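Side-chain contacts in phospholipase C-beta (PLC-beta) (Sepia officinalis, PDB 3QR0), which is a multidomain phospholipase C of the beta class that joins PH, EF-hand-like, TIM-barrel and C2 domains in one chain and holds a calcium ion: residues 161-166 against 170-175; 43-48 against 131-136; 221-226 against 301-306; 179-184 against 189-194. All coordinates share one frame; numbering follows the deposited sequence. Where two conformers were deposited one is given.

Contact 1 (161-166 against 170-175); sequences RLTTVE and NKIPVK
Ile172 lies against the last turn of helix 151-165, where its CG1 comes within 3.6 Å of the carbonyl oxygen Leu162 O. With CG1 beside its own backbone N (chi1 -63°), the side chain directs both branches at this turn, and CG2 rests 4.2 Å from Leu162 CB. Thr163 gives its hydroxyl to the helix, bonding Tyr159 O, and turns its methyl to Ile172. A second close point lies at Glu166, where Pro173 brings CD within 3.3 Å of Glu166 O. Packing fades at the other end of 170-175, where Lys171 points away from the helix and is exposed, as is Asn170. The carboxylate of Glu166 works instead within its own segment. Arg161 NE and NH2 both hold Glu166 OE2 at 3.1 Å, side-on and from one face of the carboxylate, while Lys179 takes OE1, so the buried acid is held between two cations. This is consistent with the helix-loop-helix pattern of an EF-hand-like domain: helix 151-165 enters, short strand 171-173 pairs antiparallel with 207-209, helix 174-181 leaves, and Phe213 packs on Leu162, Thr163 and Ile172.

Contact 2 (43-48 against 131-136); sequences LRVDPK and KKWSEE
A strand-to-helix contact of the PH domain is made where Trp133, on the C-terminal helix 127-141, lies across Leu43 and Val45 of strand 39-45. The six-membered part of the indole does the touching. Leu43 CD2 approaches Trp133 CZ3 at 3.7 Å, and Val45 CG2 reaches the same carbon at 3.5 Å. Leu43 and Val45, two residues apart, share the face of the strand turned to the helix, whereas Arg44 between them points away; its CA alone stands at the indole edge, near the ring plane. Trp133 also meets backbone, its CH2 lying 3.3 Å from Leu43 O. The axes of strand 43-45 and helix 131-136 approach to 11.7 Å, a gap spanned by the indole, with CG beside the backbone N (chi1 -82°). Its NE1 donates to Asp26, which probably helps to fix the rotation of the ring. The helix thus packs on one end of the seven-stranded antiparallel sheet, where Phe28 stacks edge-to-face on Trp133, Leu52 of strand 51-54 adds to the apolar cluster and Leu22 of helix 20-24 also joins it.

Contact 3 (221-226 against 301-306); sequences FYLALL and GLLYFL
Apolar contact between leucine branches carries the meeting of helix 215-225 with helix 299-307. Leu303 points at the other helix and supplies one methyl, CD2, to it; Leu223 CD2 is its nearest partner at 3.9 Å. The two leucines run alongside each other, pointing opposite ways. Leu223 leaves its own helix obliquely, CG lying beside the backbone N (chi1 -62°), and its outer end swings round to reach Leu303.

The aromatic share belongs to Tyr222. Leu303 CD2 approaches the ring at its edge, near the plane, with Tyr222 CE2 as the closest carbon at 4.3 Å, so the one methyl of Leu303 touches both Leu223 and the rim of Tyr222. One ring face is covered from within the same segment by Leu226 CD1, 4.0 Å above the plane and offset toward the rim, and Trp155 of helix 151-165 makes an edge-to-face stack with the same tyrosine.

Polar bonding is kept to the far end of that ring, where Tyr222 OH is hydrogen-bonded to both Gln151 and Arg228. These bonds probably help to hold the ring in place and leave its hydrocarbon edge for Leu303, which also packs on Ile231. Within this EF-hand-like region, then, the two helices meet through dispersion forces and burial of hydrocarbon alone, and the directional bonds to the ring come from outside the pair.

Contact 4 (179-184 against 189-194); sequences KCLSKD and ARISKA
In the EF-hand-like domain, Ile191 and Leu181 join two consecutive helices, 174-181 and 185-198, which a short connection links. Ile191 has the most surface buried here. Its CG1 lies beside the backbone N (chi1 -71°) and extends on through chi2 163°, which carries CD1 to the end of the preceding helix. That methyl sits 3.6 Å from Leu181 CB and 3.8 Å from Leu181 CD1, filling the notch between root and tip of the leucine; the two side chains meet at a slant. Leu181, second in buried surface, also touches Leu158, Phe221 and Phe661, and Ile191 touches Leu225, so the pair belongs to a larger apolar cluster. The turn is finished by Asp184 at the N-cap of helix 185-198, its OD2 accepting from the backbone N of Asp187. Ser182 is the third residue to touch, and does so less closely: Ser182 CB lies 4.5 Å from Ile191 CD1, while Ser182 OG is hydrogen-bonded to the backbone oxygen of Asp664.

Followed from the N terminus, the contacts close one after another, with no nesting or crossing. Contact 2 comes first and closes an 82-residue loop inside the PH domain. Contact 1 then closes a three-residue connection, and contact 4 another of four, both using helix 174-181; they are joined by the Glu166-Lys179 salt bridge. Contact 3 comes last and closes a loop of 74 residues in the next EF-hand-like region; Phe221 packs on Ala194 of contact 4, and Leu225 O is probably hydrogen-bonded to Arg190 NH2. Contact 1 also touches contact 2, where Thr164 packs on Asp46 and Pro47, so the chain of neighbours runs 2-1-4-3, from PH domain to EF-hand-like helices.

Contact 1 (161-166 against 170-175)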
loop_
_atom_site.group_PDB
_atom_site.type_symbol
_atom_site.label_atom_id
_atom_site.label_comp_id
_atom_site.label_asym_id
_atom_site.label_seq_id
_atom_site.Cartn_x
_atom_site.Cartn_y
_atom_site.Cartn_z
ATOM N N ARG A 161 -0.811 -22.022 -10.588
ATOM C CA ARG A 161 -1.174 -21.579 -11.923
ATOM C C ARG A 161 -0.955 -22.719 -12.920
ATOM O O ARG A 161 -1.839 -23.038 -13.720
ATOM C CB ARG A 161 -0.379 -20.351 -12.360
ATOM C CG ARG A 161 -0.992 -19.713 -13.588
ATOM C CD ARG A 161 -0.132 -18.658 -14.219
ATOM N NE ARG A 161 -0.492 -18.479 -15.627
ATOM C CZ ARG A 161 -0.176 -17.422 -16.371
ATOM N NH1 ARG A 161 0.505 -16.402 -15.858
ATOM N NH2 ARG A 161 -0.557 -17.385 -17.642
ATOM N N LEU A 162 0.220 -23.337 -12.852
ATOM C CA LEU A 162 0.582 -24.408 -13.777
ATOM C C LEU A 162 -0.309 -25.649 -13.664
ATOM O O LEU A 162 -0.614 -26.282 -14.679
ATOM C CB LEU A 162 2.054 -24.796 -13.595
ATOM C CG LEU A 162 3.052 -23.732 -14.062
ATOM C CD1 LEU A 162 4.462 -24.116 -13.665
ATOM C CD2 LEU A 162 2.963 -23.515 -15.576
ATOM N N THR A 163 -0.723 -25.989 -12.445
ATOM C CA THR A 163 -1.504 -27.204 -12.204
ATOM C C THR A 163 -3.026 -26.990 -12.199
ATOM O O THR A 163 -3.778 -27.950 -12.055
ATOM C CB THR A 163 -1.088 -27.884 -10.884
ATOM O OG1 THR A 163 -1.340 -27.009 -9.773
ATOM C CG2 THR A 163 0.387 -28.258 -10.927
ATOM N N THR A 164 -3.482 -25.748 -12.349
ATOM C CA THR A 164 -4.921 -25.475 -12.444
ATOM C C THR A 164 -5.258 -24.714 -13.722
ATOM O O THR A 164 -6.004 -25.214 -14.558
ATOM C CB THR A 164 -5.453 -24.712 -11.205
ATOM O OG1 THR A 164 -4.937 -23.375 -11.192
ATOM C CG2 THR A 164 -5.051 -25.429 -9.924
ATOM N N VAL A 165 -4.697 -23.518 -13.881
ATOM C CA VAL A 165 -4.996 -22.680 -15.047
ATOM C C VAL A 165 -4.449 -23.279 -16.341
ATOM O O VAL A 165 -5.170 -23.380 -17.339
ATOM C CB VAL A 165 -4.419 -21.257 -14.899
ATOM C CG1 VAL A 165 -4.764 -20.411 -16.124
ATOM C CG2 VAL A 165 -4.932 -20.600 -13.628
ATOM N N GLU A 166 -3.179 -23.673 -16.318
ATOM C CA GLU A 166 -2.473 -24.120 -17.524
ATOM C C GLU A 166 -2.566 -25.619 -17.785
ATOM O O GLU A 166 -2.118 -26.088 -18.832
ATOM C CB GLU A 166 -0.993 -23.738 -17.443
ATOM C CG GLU A 166 -0.735 -22.264 -17.175
ATOM C CD GLU A 166 -1.302 -21.359 -18.252
ATOM O OE1 GLU A 166 -1.368 -21.790 -19.422
ATOM O OE2 GLU A 166 -1.672 -20.213 -17.923
ATOM N N ASN A 170 -4.853 -33.402 -17.254
ATOM C CA ASN A 170 -3.937 -33.856 -16.206
ATOM C C ASN A 170 -2.457 -33.815 -16.610
ATOM O O ASN A 170 -1.658 -34.640 -16.165
ATOM C CB ASN A 170 -4.335 -35.260 -15.724
ATOM C CG ASN A 170 -5.716 -35.289 -15.085
ATOM O OD1 ASN A 170 -6.103 -34.363 -14.367
ATOM N ND2 ASN A 170 -6.462 -36.360 -15.336
ATOM N N LYS A 171 -2.098 -32.842 -17.444
ATOM C CA LYS A 171 -0.718 -32.675 -17.890
ATOM C C LYS A 171 -0.353 -31.197 -17.942
ATOM O O LYS A 171 -1.178 -30.358 -18.311
ATOM C CB LYS A 171 -0.507 -33.307 -19.266
ATOM C CG LYS A 171 -0.614 -34.824 -19.280
ATOM C CD LYS A 171 -0.485 -35.388 -20.686
ATOM C CE LYS A 171 -0.360 -36.905 -20.659
ATOM N NZ LYS A 171 -0.224 -37.488 -22.024
ATOM N N ILE A 172 0.890 -30.893 -17.575
ATOM C CA ILE A 172 1.400 -29.529 -17.586
ATOM C C ILE A 172 2.285 -29.349 -18.818
ATOM O O ILE A 172 3.361 -29.938 -18.892
ATOM C CB ILE A 172 2.229 -29.219 -16.317
ATOM C CG1 ILE A 172 1.360 -29.311 -15.056
ATOM C CG2 ILE A 172 2.844 -27.825 -16.411
ATOM C CD1 ILE A 172 1.021 -30.728 -14.617
ATOM N N PRO A 173 1.836 -28.543 -19.795
ATOM C CA PRO A 173 2.670 -28.362 -20.986
ATOM C C PRO A 173 3.946 -27.568 -20.686
ATOM O O PRO A 173 3.906 -26.600 -19.922
ATOM C CB PRO A 173 1.756 -27.614 -21.966
ATOM C CG PRO A 173 0.660 -27.043 -21.160
ATOM C CD PRO A 173 0.571 -27.792 -19.866
ATOM N N VAL A 174 5.067 -27.998 -21.266
ATOM C CA VAL A 174 6.344 -27.298 -21.104
ATOM C C VAL A 174 6.224 -25.873 -21.635
ATOM O O VAL A 174 6.777 -24.937 -21.061
ATOM C CB VAL A 174 7.498 -28.022 -21.841
ATOM C CG1 VAL A 174 8.769 -27.168 -21.825
ATOM C CG2 VAL A 174 7.757 -29.390 -21.222
ATOM N N LYS A 175 5.494 -25.729 -22.739
ATOM C CA LYS A 175 5.140 -24.430 -23.307
ATOM C C LYS A 175 4.579 -23.463 -22.250
ATOM O O LYS A 175 4.900 -22.272 -22.256
ATOM C CB LYS A 175 4.115 -24.643 -24.430
ATOM C CG LYS A 175 3.675 -23.399 -25.172
ATOM C CD LYS A 175 2.890 -23.779 -26.422
ATOM C CE LYS A 175 2.343 -22.565 -27.139
ATOM N NZ LYS A 175 1.764 -22.932 -28.466
#

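Contact 2 (43-48 against 131-136)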
loop_
_atom_site.group_PDB
_atom_site.type_symbol
_atom_site.label_atom_id
_atom_site.label_comp_id
_atom_site.label_asym_id
_atom_site.label_seq_id
_atom_site.Cartn_x
_atom_site.Cartn_y
_atom_site.Cartn_z
ATOM N N LEU A 43 -16.420 -20.098 -14.609
ATOM C CA LEU A 43 -15.424 -19.327 -13.872
ATOM C C LEU A 43 -14.987 -20.134 -12.656
ATOM O O LEU A 43 -15.820 -20.719 -11.969
ATOM C CB LEU A 43 -16.012 -17.979 -13.436
ATOM C CG LEU A 43 -15.058 -16.947 -12.826
ATOM C CD1 LEU A 43 -13.967 -16.561 -13.828
ATOM C CD2 LEU A 43 -15.832 -15.713 -12.368
ATOM N N ARG A 44 -13.684 -20.186 -12.403
ATOM C CA ARG A 44 -13.151 -20.951 -11.277
ATOM C C ARG A 44 -12.075 -20.168 -10.537
ATOM O O ARG A 44 -11.459 -19.258 -11.099
ATOM C CB ARG A 44 -12.580 -22.285 -11.762
ATOM C CG ARG A 44 -13.551 -23.121 -12.589
ATOM C CD ARG A 44 -12.890 -24.382 -13.099
ATOM N NE ARG A 44 -12.631 -25.325 -12.016
ATOM C CZ ARG A 44 -11.919 -26.441 -12.140
ATOM N NH1 ARG A 44 -11.377 -26.764 -13.311
ATOM N NH2 ARG A 44 -11.750 -27.240 -11.090
ATOM N N VAL A 45 -11.877 -20.523 -9.268
ATOM C CA VAL A 45 -10.781 -20.002 -8.448
ATOM C C VAL A 45 -9.849 -21.166 -8.129
ATOM O O VAL A 45 -10.308 -22.280 -7.848
ATOM C CB VAL A 45 -11.306 -19.399 -7.122
ATOM C CG1 VAL A 45 -10.168 -18.755 -6.324
ATOM C CG2 VAL A 45 -12.421 -18.382 -7.398
ATOM N N ASP A 46 -8.543 -20.937 -8.167
ATOM C CA ASP A 46 -7.631 -21.996 -7.735
ATOM C C ASP A 46 -7.773 -22.199 -6.215
ATOM O O ASP A 46 -8.253 -21.307 -5.504
ATOM C CB ASP A 46 -6.189 -21.694 -8.122
ATOM C CG ASP A 46 -5.601 -20.569 -7.314
ATOM O OD1 ASP A 46 -4.843 -20.855 -6.362
ATOM O OD2 ASP A 46 -5.921 -19.400 -7.621
ATOM N N PRO A 47 -7.365 -23.375 -5.706
ATOM C CA PRO A 47 -7.573 -23.656 -4.282
ATOM C C PRO A 47 -6.886 -22.700 -3.293
ATOM O O PRO A 47 -7.267 -22.683 -2.120
ATOM C CB PRO A 47 -7.024 -25.079 -4.119
ATOM C CG PRO A 47 -7.070 -25.672 -5.468
ATOM C CD PRO A 47 -6.819 -24.541 -6.423
ATOM N N LYS A 48 -5.901 -21.920 -3.741
ATOM C CA LYS A 48 -5.213 -20.966 -2.854
ATOM C C LYS A 48 -5.735 -19.533 -2.955
ATOM O O LYS A 48 -5.226 -18.652 -2.268
ATOM C CB LYS A 48 -3.704 -20.968 -3.133
ATOM C CG LYS A 48 -3.029 -22.315 -2.896
ATOM C CD LYS A 48 -3.134 -22.747 -1.446
ATOM C CE LYS A 48 -2.086 -23.795 -1.092
ATOM N NZ LYS A 48 -2.029 -24.047 0.372
ATOM N N LYS A 131 -23.575 -12.689 -5.270
ATOM C CA LYS A 131 -23.179 -12.182 -3.958
ATOM C C LYS A 131 -22.018 -12.988 -3.383
ATOM O O LYS A 131 -21.016 -12.415 -2.955
ATOM C CB LYS A 131 -24.371 -12.194 -2.990
ATOM C CG LYS A 131 -24.076 -11.573 -1.630
ATOM C CD LYS A 131 -25.345 -11.445 -0.795
ATOM C CE LYS A 131 -25.040 -10.935 0.606
ATOM N NZ LYS A 131 -26.268 -10.887 1.449
ATOM N N LYS A 132 -22.143 -14.313 -3.387
ATOM C CA LYS A 132 -21.093 -15.181 -2.845
ATOM C C LYS A 132 -19.744 -14.954 -3.530
ATOM O O LYS A 132 -18.722 -14.836 -2.854
ATOM C CB LYS A 132 -21.480 -16.658 -2.945
ATOM C CG LYS A 132 -20.450 -17.596 -2.318
ATOM C CD LYS A 132 -21.094 -18.789 -1.629
ATOM C CE LYS A 132 -20.127 -19.477 -0.660
ATOM N NZ LYS A 132 -19.561 -18.555 0.369
ATOM N N TRP A 133 -19.740 -14.896 -4.861
ATOM C CA TRP A 133 -18.493 -14.654 -5.603
ATOM C C TRP A 133 -17.906 -13.280 -5.286
ATOM O O TRP A 133 -16.701 -13.143 -5.122
ATOM C CB TRP A 133 -18.690 -14.808 -7.114
ATOM C CG TRP A 133 -18.631 -16.223 -7.552
ATOM C CD1 TRP A 133 -19.622 -17.150 -7.455
ATOM C CD2 TRP A 133 -17.517 -16.889 -8.155
ATOM N NE1 TRP A 133 -19.200 -18.350 -7.958
ATOM C CE2 TRP A 133 -17.910 -18.219 -8.396
ATOM C CE3 TRP A 133 -16.229 -16.489 -8.521
ATOM C CZ2 TRP A 133 -17.056 -19.157 -8.980
ATOM C CZ3 TRP A 133 -15.381 -17.426 -9.106
ATOM C CH2 TRP A 133 -15.801 -18.740 -9.329
ATOM N N SER A 134 -18.767 -12.272 -5.194
ATOM C CA SER A 134 -18.327 -10.914 -4.893
ATOM C C SER A 134 -17.653 -10.822 -3.525
ATOM O O SER A 134 -16.603 -10.195 -3.390
ATOM C CB SER A 134 -19.505 -9.940 -4.956
ATOM O OG SER A 134 -19.038 -8.601 -4.977
ATOM N N GLU A 135 -18.252 -11.453 -2.518
ATOM C CA GLU A 135 -17.688 -11.436 -1.169
ATOM C C GLU A 135 -16.395 -12.240 -1.077
ATOM O O GLU A 135 -15.439 -11.808 -0.442
ATOM C CB GLU A 135 -18.699 -11.956 -0.151
ATOM C CG GLU A 135 -19.880 -11.023 0.019
ATOM C CD GLU A 135 -20.941 -11.570 0.947
ATOM O OE1 GLU A 135 -21.272 -12.774 0.843
ATOM O OE2 GLU A 135 -21.457 -10.785 1.774
ATOM N N GLU A 136 -16.368 -13.401 -1.718
ATOM C CA GLU A 136 -15.202 -14.279 -1.644
ATOM C C GLU A 136 -14.009 -13.698 -2.388
ATOM O O GLU A 136 -12.915 -13.603 -1.830
ATOM C CB GLU A 136 -15.535 -15.676 -2.182
ATOM C CG GLU A 136 -16.426 -16.503 -1.259
ATOM C CD GLU A 136 -15.800 -16.783 0.100
ATOM O OE1 GLU A 136 -14.574 -17.020 0.165
ATOM O OE2 GLU A 136 -16.546 -16.774 1.106
#

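Contact 3 (221-226 against 301-306)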
loop_
_atom_site.group_PDB
_atom_site.type_symbol
_atom_site.label_atom_id
_atom_site.label_comp_id
_atom_site.label_asym_id
_atom_site.label_seq_id
_atom_site.Cartn_x
_atom_site.Cartn_y
_atom_site.Cartn_z
ATOM N N PHE A 221 13.247 -27.895 -9.208
ATOM C CA PHE A 221 13.358 -27.159 -10.473
ATOM C C PHE A 221 13.910 -25.747 -10.240
ATOM O O PHE A 221 14.786 -25.300 -10.977
ATOM C CB PHE A 221 12.000 -27.136 -11.192
ATOM C CG PHE A 221 11.905 -26.141 -12.322
ATOM C CD1 PHE A 221 12.737 -26.236 -13.427
ATOM C CD2 PHE A 221 10.946 -25.137 -12.298
ATOM C CE1 PHE A 221 12.631 -25.330 -14.477
ATOM C CE2 PHE A 221 10.834 -24.230 -13.341
ATOM C CZ PHE A 221 11.679 -24.326 -14.432
ATOM N N TYR A 222 13.407 -25.062 -9.212
ATOM C CA TYR A 222 13.960 -23.766 -8.790
ATOM C C TYR A 222 15.464 -23.878 -8.524
ATOM O O TYR A 222 16.242 -23.053 -9.000
ATOM C CB TYR A 222 13.251 -23.243 -7.527
ATOM C CG TYR A 222 13.749 -21.891 -7.039
ATOM C CD1 TYR A 222 13.064 -20.724 -7.348
ATOM C CD2 TYR A 222 14.900 -21.787 -6.258
ATOM C CE1 TYR A 222 13.516 -19.485 -6.903
ATOM C CE2 TYR A 222 15.362 -20.553 -5.812
ATOM C CZ TYR A 222 14.664 -19.404 -6.138
ATOM O OH TYR A 222 15.110 -18.178 -5.707
ATOM N N LEU A 223 15.859 -24.904 -7.768
ATOM C CA LEU A 223 17.272 -25.135 -7.450
ATOM C C LEU A 223 18.104 -25.354 -8.714
ATOM O O LEU A 223 19.228 -24.861 -8.813
ATOM C CB LEU A 223 17.434 -26.337 -6.512
ATOM C CG LEU A 223 16.793 -26.246 -5.125
ATOM C CD1 LEU A 223 17.022 -27.545 -4.341
ATOM C CD2 LEU A 223 17.338 -25.054 -4.362
ATOM N N ALA A 224 17.542 -26.091 -9.671
ATOM C CA ALA A 224 18.198 -26.346 -10.956
ATOM C C ALA A 224 18.233 -25.125 -11.880
ATOM O O ALA A 224 19.121 -25.025 -12.729
ATOM C CB ALA A 224 17.513 -27.507 -11.672
ATOM N N LEU A 225 17.269 -24.216 -11.733
ATOM C CA LEU A 225 17.142 -23.077 -12.642
ATOM C C LEU A 225 18.044 -21.914 -12.264
ATOM O O LEU A 225 18.870 -21.478 -13.066
ATOM C CB LEU A 225 15.691 -22.584 -12.706
ATOM C CG LEU A 225 15.441 -21.396 -13.648
ATOM C CD1 LEU A 225 15.911 -21.727 -15.062
ATOM C CD2 LEU A 225 13.972 -21.000 -13.647
ATOM N N LEU A 226 17.870 -21.391 -11.053
ATOM C CA LEU A 226 18.618 -20.208 -10.635
ATOM C C LEU A 226 19.967 -20.604 -10.064
ATOM O O LEU A 226 20.093 -21.634 -9.404
ATOM C CB LEU A 226 17.839 -19.372 -9.613
ATOM C CG LEU A 226 16.643 -18.614 -10.193
ATOM C CD1 LEU A 226 15.491 -19.565 -10.415
ATOM C CD2 LEU A 226 16.225 -17.459 -9.301
ATOM N N GLY A 301 18.264 -26.905 2.122
ATOM C CA GLY A 301 17.352 -26.681 3.243
ATOM C C GLY A 301 17.394 -25.251 3.753
ATOM O O GLY A 301 16.357 -24.684 4.105
ATOM N N LEU A 302 18.594 -24.664 3.793
ATOM C CA LEU A 302 18.759 -23.263 4.197
ATOM C C LEU A 302 18.063 -22.311 3.233
ATOM O O LEU A 302 17.348 -21.403 3.653
ATOM C CB LEU A 302 20.246 -22.889 4.291
ATOM C CG LEU A 302 20.565 -21.438 4.674
ATOM C CD1 LEU A 302 19.997 -21.101 6.055
ATOM C CD2 LEU A 302 22.062 -21.187 4.641
ATOM N N LEU A 303 18.287 -22.512 1.940
ATOM C CA LEU A 303 17.651 -21.681 0.914
ATOM C C LEU A 303 16.130 -21.783 1.009
ATOM O O LEU A 303 15.425 -20.782 0.881
ATOM C CB LEU A 303 18.130 -22.086 -0.487
ATOM C CG LEU A 303 17.606 -21.264 -1.671
ATOM C CD1 LEU A 303 17.661 -19.762 -1.390
ATOM C CD2 LEU A 303 18.396 -21.606 -2.926
ATOM N N TYR A 304 15.631 -22.992 1.257
ATOM C CA TYR A 304 14.192 -23.207 1.437
ATOM C C TYR A 304 13.678 -22.356 2.605
ATOM O O TYR A 304 12.699 -21.625 2.466
ATOM C CB TYR A 304 13.906 -24.696 1.680
ATOM C CG TYR A 304 12.437 -25.057 1.760
ATOM C CD1 TYR A 304 11.757 -25.556 0.650
ATOM C CD2 TYR A 304 11.730 -24.913 2.949
ATOM C CE1 TYR A 304 10.404 -25.893 0.723
ATOM C CE2 TYR A 304 10.376 -25.245 3.029
ATOM C CZ TYR A 304 9.727 -25.738 1.919
ATOM O OH TYR A 304 8.394 -26.065 2.011
ATOM N N PHE A 305 14.349 -22.441 3.751
ATOM C CA PHE A 305 13.984 -21.619 4.910
ATOM C C PHE A 305 13.972 -20.133 4.570
ATOM O O PHE A 305 13.036 -19.413 4.914
ATOM C CB PHE A 305 14.945 -21.817 6.086
ATOM C CG PHE A 305 14.876 -20.694 7.092
ATOM C CD1 PHE A 305 13.802 -20.600 7.962
ATOM C CD2 PHE A 305 15.850 -19.706 7.129
ATOM C CE1 PHE A 305 13.712 -19.560 8.869
ATOM C CE2 PHE A 305 15.767 -18.663 8.038
ATOM C CZ PHE A 305 14.701 -18.589 8.904
ATOM N N LEU A 306 15.038 -19.678 3.917
ATOM C CA LEU A 306 15.223 -18.254 3.655
ATOM C C LEU A 306 14.096 -17.686 2.810
ATOM O O LEU A 306 13.785 -16.500 2.912
ATOM C CB LEU A 306 16.565 -17.990 2.980
ATOM C CG LEU A 306 17.823 -18.175 3.835
ATOM C CD1 LEU A 306 19.054 -18.137 2.935
ATOM C CD2 LEU A 306 17.909 -17.117 4.926
#

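Contact 4 (179-184 against 189-194)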
loop_
_atom_site.group_PDB
_atom_site.type_symbol
_atom_site.label_atom_id
_atom_site.label_comp_id
_atom_site.label_asym_id
_atom_site.label_seq_id
_atom_site.Cartn_x
_atom_site.Cartn_y
_atom_site.Cartn_z
ATOM N N LYS A 179 6.368 -19.895 -20.865
ATOM C CA LYS A 179 5.646 -18.626 -21.043
ATOM C C LYS A 179 5.410 -17.895 -19.718
ATOM O O LYS A 179 5.408 -16.670 -19.685
ATOM C CB LYS A 179 4.313 -18.825 -21.779
ATOM C CG LYS A 179 3.179 -19.378 -20.934
ATOM C CD LYS A 179 1.851 -19.343 -21.664
ATOM C CE LYS A 179 0.722 -19.757 -20.731
ATOM N NZ LYS A 179 -0.547 -20.020 -21.456
ATOM N N CYS A 180 5.206 -18.646 -18.635
ATOM C CA CYS A 180 4.992 -18.040 -17.319
ATOM C C CYS A 180 6.271 -17.418 -16.746
ATOM O O CYS A 180 6.190 -16.553 -15.873
ATOM C CB CYS A 180 4.419 -19.064 -16.329
ATOM S SG CYS A 180 2.698 -19.572 -16.654
ATOM N N LEU A 181 7.439 -17.845 -17.232
ATOM C CA LEU A 181 8.724 -17.386 -16.688
ATOM C C LEU A 181 9.482 -16.388 -17.571
ATOM O O LEU A 181 10.094 -15.457 -17.047
ATOM C CB LEU A 181 9.635 -18.582 -16.371
ATOM C CG LEU A 181 9.219 -19.476 -15.197
ATOM C CD1 LEU A 181 10.109 -20.707 -15.120
ATOM C CD2 LEU A 181 9.253 -18.716 -13.878
ATOM N N SER A 182 9.467 -16.571 -18.892
ATOM C CA SER A 182 10.285 -15.715 -19.764
ATOM C C SER A 182 9.843 -15.671 -21.230
ATOM O O SER A 182 9.286 -16.638 -21.758
ATOM C CB SER A 182 11.753 -16.154 -19.694
ATOM O OG SER A 182 12.607 -15.193 -20.287
ATOM N N LYS A 183 10.103 -14.527 -21.864
ATOM C CA LYS A 183 9.929 -14.345 -23.305
ATOM C C LYS A 183 11.276 -14.371 -24.034
ATOM O O LYS A 183 11.320 -14.247 -25.259
ATOM C CB LYS A 183 9.230 -13.010 -23.587
ATOM C CG LYS A 183 7.846 -12.887 -22.967
ATOM C CD LYS A 183 7.228 -11.513 -23.226
ATOM C CE LYS A 183 5.798 -11.441 -22.704
ATOM N NZ LYS A 183 5.183 -10.098 -22.920
ATOM N N ASP A 184 12.365 -14.542 -23.282
ATOM C CA ASP A 184 13.719 -14.508 -23.836
ATOM C C ASP A 184 14.193 -15.906 -24.245
ATOM O O ASP A 184 13.977 -16.879 -23.522
ATOM C CB ASP A 184 14.682 -13.906 -22.811
ATOM C CG ASP A 184 16.079 -13.721 -23.360
ATOM O OD1 ASP A 184 16.378 -12.615 -23.858
ATOM O OD2 ASP A 184 16.875 -14.681 -23.302
ATOM N N ALA A 189 15.969 -21.488 -22.889
ATOM C CA ALA A 189 16.944 -22.577 -22.966
ATOM C C ALA A 189 17.373 -23.027 -21.568
ATOM O O ALA A 189 17.537 -24.226 -21.324
ATOM C CB ALA A 189 18.161 -22.150 -23.786
ATOM N N ARG A 190 17.564 -22.068 -20.660
ATOM C CA ARG A 190 17.903 -22.380 -19.268
ATOM C C ARG A 190 16.790 -23.197 -18.623
ATOM O O ARG A 190 17.048 -24.197 -17.950
ATOM C CB ARG A 190 18.137 -21.105 -18.453
ATOM C CG ARG A 190 19.409 -20.346 -18.811
ATOM C CD ARG A 190 19.598 -19.129 -17.909
ATOM N NE ARG A 190 19.817 -19.512 -16.514
ATOM C CZ ARG A 190 19.935 -18.659 -15.497
ATOM N NH1 ARG A 190 19.857 -17.349 -15.696
ATOM N NH2 ARG A 190 20.134 -19.124 -14.267
ATOM N N ILE A 191 15.552 -22.769 -18.850
ATOM C CA ILE A 191 14.384 -23.466 -18.326
ATOM C C ILE A 191 14.336 -24.913 -18.825
ATOM O O ILE A 191 14.151 -25.832 -18.032
ATOM C CB ILE A 191 13.078 -22.712 -18.674
ATOM C CG1 ILE A 191 12.984 -21.424 -17.845
ATOM C CG2 ILE A 191 11.863 -23.593 -18.424
ATOM C CD1 ILE A 191 11.991 -20.417 -18.380
ATOM N N SER A 192 14.530 -25.114 -20.127
ATOM C CA SER A 192 14.552 -26.466 -20.703
ATOM C C SER A 192 15.646 -27.342 -20.080
ATOM O O SER A 192 15.398 -28.498 -19.728
ATOM C CB SER A 192 14.745 -26.405 -22.222
ATOM O OG SER A 192 13.619 -25.815 -22.846
ATOM N N LYS A 193 16.848 -26.786 -19.954
ATOM C CA LYS A 193 17.975 -27.491 -19.342
ATOM C C LYS A 193 17.667 -27.878 -17.894
ATOM O O LYS A 193 18.004 -28.979 -17.457
ATOM C CB LYS A 193 19.237 -26.620 -19.386
ATOM C CG LYS A 193 19.787 -26.370 -20.791
ATOM C CD LYS A 193 20.842 -27.395 -21.196
ATOM C CE LYS A 193 22.196 -27.093 -20.560
ATOM N NZ LYS A 193 23.293 -27.896 -21.170
ATOM N N ALA A 194 17.024 -26.971 -17.158
ATOM C CA ALA A 194 16.655 -27.223 -15.763
ATOM C C ALA A 194 15.619 -28.341 -15.648
ATOM O O ALA A 194 15.717 -29.190 -14.769
ATOM C CB ALA A 194 16.132 -25.945 -15.106
#